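Local atomic coordinates of segregation and condensation protein A (Bacillus subtilis, PDB entry 5H66), a protein that probably serves as the kleisin subunit of the bacterial SMC-ScpAB condensin complex, which takes part in chromosome condensation and segregation. Residues C[50-54]-C[55-59]. Numbering follows the deposited sequence.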
loop_
_atom_site.group_PDB
_atom_site.type_symbol
_atom_site.label_atom_id
_atom_site.label_comp_id
_atom_site.label_asym_id
_atom_site.label_seq_id
_atom_site.Cartn_x
_atom_site.Cartn_y
_atom_site.Cartn_z
ATOM N N LEU C 50 1.067 23.132 9.598
ATOM C CA LEU C 50 0.289 21.981 10.050
ATOM C C LEU C 50 0.467 21.750 11.544
ATOM O O LEU C 50 -0.493 21.413 12.247
ATOM C CB LEU C 50 0.691 20.727 9.272
ATOM C CG LEU C 50 0.569 20.757 7.751
ATOM C CD1 LEU C 50 1.284 19.551 7.147
ATOM C CD2 LEU C 50 -0.884 20.780 7.328
ATOM N N GLU C 51 1.689 21.928 12.053
ATOM C CA GLU C 51 1.916 21.731 13.480
ATOM C C GLU C 51 1.252 22.832 14.299
ATOM O O GLU C 51 0.712 22.569 15.380
ATOM C CB GLU C 51 3.414 21.669 13.773
ATOM C CG GLU C 51 3.755 21.036 15.116
ATOM C CD GLU C 51 3.516 19.543 15.128
ATOM O OE1 GLU C 51 3.776 18.894 14.090
ATOM O OE2 GLU C 51 3.073 19.016 16.171
ATOM N N LEU C 52 1.284 24.072 13.802
ATOM C CA LEU C 52 0.610 25.162 14.501
ATOM C C LEU C 52 -0.897 24.943 14.528
ATOM O O LEU C 52 -1.556 25.230 15.535
ATOM C CB LEU C 52 0.954 26.499 13.846
ATOM C CG LEU C 52 2.380 26.994 14.108
ATOM C CD1 LEU C 52 2.777 28.045 13.095
ATOM C CD2 LEU C 52 2.509 27.530 15.524
ATOM N N MET C 53 -1.457 24.426 13.429
ATOM C CA MET C 53 -2.863 24.040 13.417
ATOM C C MET C 53 -3.160 22.999 14.490
ATOM O O MET C 53 -4.206 23.053 15.147
ATOM C CB MET C 53 -3.248 23.503 12.036
ATOM C CG MET C 53 -3.185 24.534 10.930
ATOM S SD MET C 53 -3.254 23.837 9.262
ATOM C CE MET C 53 -4.972 23.337 9.177
ATOM N N LYS C 54 -2.249 22.039 14.678
ATOM C CA LYS C 54 -2.472 20.985 15.662
ATOM C C LYS C 54 -2.408 21.520 17.089
ATOM O O LYS C 54 -3.067 20.979 17.983
ATOM C CB LYS C 54 -1.451 19.863 15.465
ATOM C CG LYS C 54 -1.673 18.653 16.354
ATOM C CD LYS C 54 -0.409 17.817 16.472
ATOM C CE LYS C 54 -0.539 16.780 17.579
ATOM N NZ LYS C 54 0.649 15.889 17.650
ATOM N N ASN C 55 -1.622 22.565 17.323
ATOM C CA ASN C 55 -1.521 23.181 18.639
ATOM C C ASN C 55 -2.512 24.321 18.829
ATOM O O ASN C 55 -2.361 25.105 19.773
ATOM C CB ASN C 55 -0.094 23.678 18.879
ATOM C CG ASN C 55 0.913 22.547 18.905
ATOM O OD1 ASN C 55 0.565 21.395 19.178
ATOM N ND2 ASN C 55 2.170 22.867 18.616
ATOM N N GLN C 56 -3.510 24.435 17.948
ATOM C CA GLN C 56 -4.615 25.382 18.107
ATOM C C GLN C 56 -4.114 26.820 18.236
ATOM O O GLN C 56 -4.671 27.623 18.986
ATOM C CB GLN C 56 -5.493 25.002 19.304
ATOM C CG GLN C 56 -5.874 23.525 19.366
ATOM C CD GLN C 56 -7.345 23.281 19.065
ATOM O OE1 GLN C 56 -7.902 23.843 18.120
ATOM N NE2 GLN C 56 -7.982 22.433 19.869
ATOM N N LEU C 57 -3.051 27.150 17.501
ATOM C CA LEU C 57 -2.481 28.490 17.521
ATOM C C LEU C 57 -2.732 29.278 16.246
ATOM O O LEU C 57 -2.490 30.490 16.231
ATOM C CB LEU C 57 -0.963 28.430 17.771
ATOM C CG LEU C 57 -0.457 27.731 19.033
ATOM C CD1 LEU C 57 1.061 27.689 19.034
ATOM C CD2 LEU C 57 -0.973 28.421 20.280
ATOM N N VAL C 58 -3.203 28.634 15.181
ATOM C CA VAL C 58 -3.386 29.282 13.888
ATOM C C VAL C 58 -4.704 28.811 13.290
ATOM O O VAL C 58 -5.080 27.643 13.438
ATOM C CB VAL C 58 -2.203 28.979 12.942
ATOM C CG1 VAL C 58 -2.551 29.319 11.506
ATOM C CG2 VAL C 58 -0.958 29.737 13.381
ATOM N N LEU C 59 -5.418 29.724 12.633
ATOM C CA LEU C 59 -6.607 29.387 11.861
ATOM C C LEU C 59 -6.265 29.414 10.378
ATOM O O LEU C 59 -5.594 30.332 9.897
ATOM C CB LEU C 59 -7.759 30.355 12.158
ATOM C CG LEU C 59 -8.823 30.605 11.079
ATOM C CD1 LEU C 59 -9.645 29.349 10.770
ATOM C CD2 LEU C 59 -9.741 31.750 11.489
#
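Leu57 N reaches back to Leu52 O, and Gln56 N to Met53 O, the pair of backbone bonds that defines a Schellman motif; it ends helix 39-54 and turns the chain into strand 58-62. The two bonds differ in quality. Leu57 N approaches Leu52 O at 3.1 Å, and its N-H...O angle of 171° is almost straight. Gln56 N, 3.2 Å from Met53 O, instead stands over the face of that carbonyl, about 70° out of its plane. Asn55 N still makes the last helical bond, 3.0 Å to Glu51 O, and has a weak second one to Leu52 O. Leu52 O therefore receives two N-H groups from the turn, one strong and one weak.

The reversal depends on Gln56, whose positive phi makes it the C-prime residue; its CB is directed away from the helix. Beyond it, the apolar contact often found across a Schellman motif closes the turn: Leu52 CD2 meets Leu57 CD1 at 3.8 Å, the two side chains crossing at about a right angle. Val58 comes in behind, its CB directed at the helix and its CG2 branch set against Leu52 CB, also at 3.8 Å, with CD1 of the same leucine slightly farther off. One leucine is thus touched by both residues that follow the reversal. Val18 touches Leu52 and Leu21 touches Val58, so helix 11-23 covers these two buried side chains. Leu59 then pairs with Thr72 in the antiparallel sheet.

Asn55 leans back on the last helical turn, and Met14 touches both it and Glu51. With CG beside its own backbone N (chi1 -64°), the side chain comes close to Glu51 O without a hydrogen bond, Asn55 CG lying 3.5 Å from that oxygen.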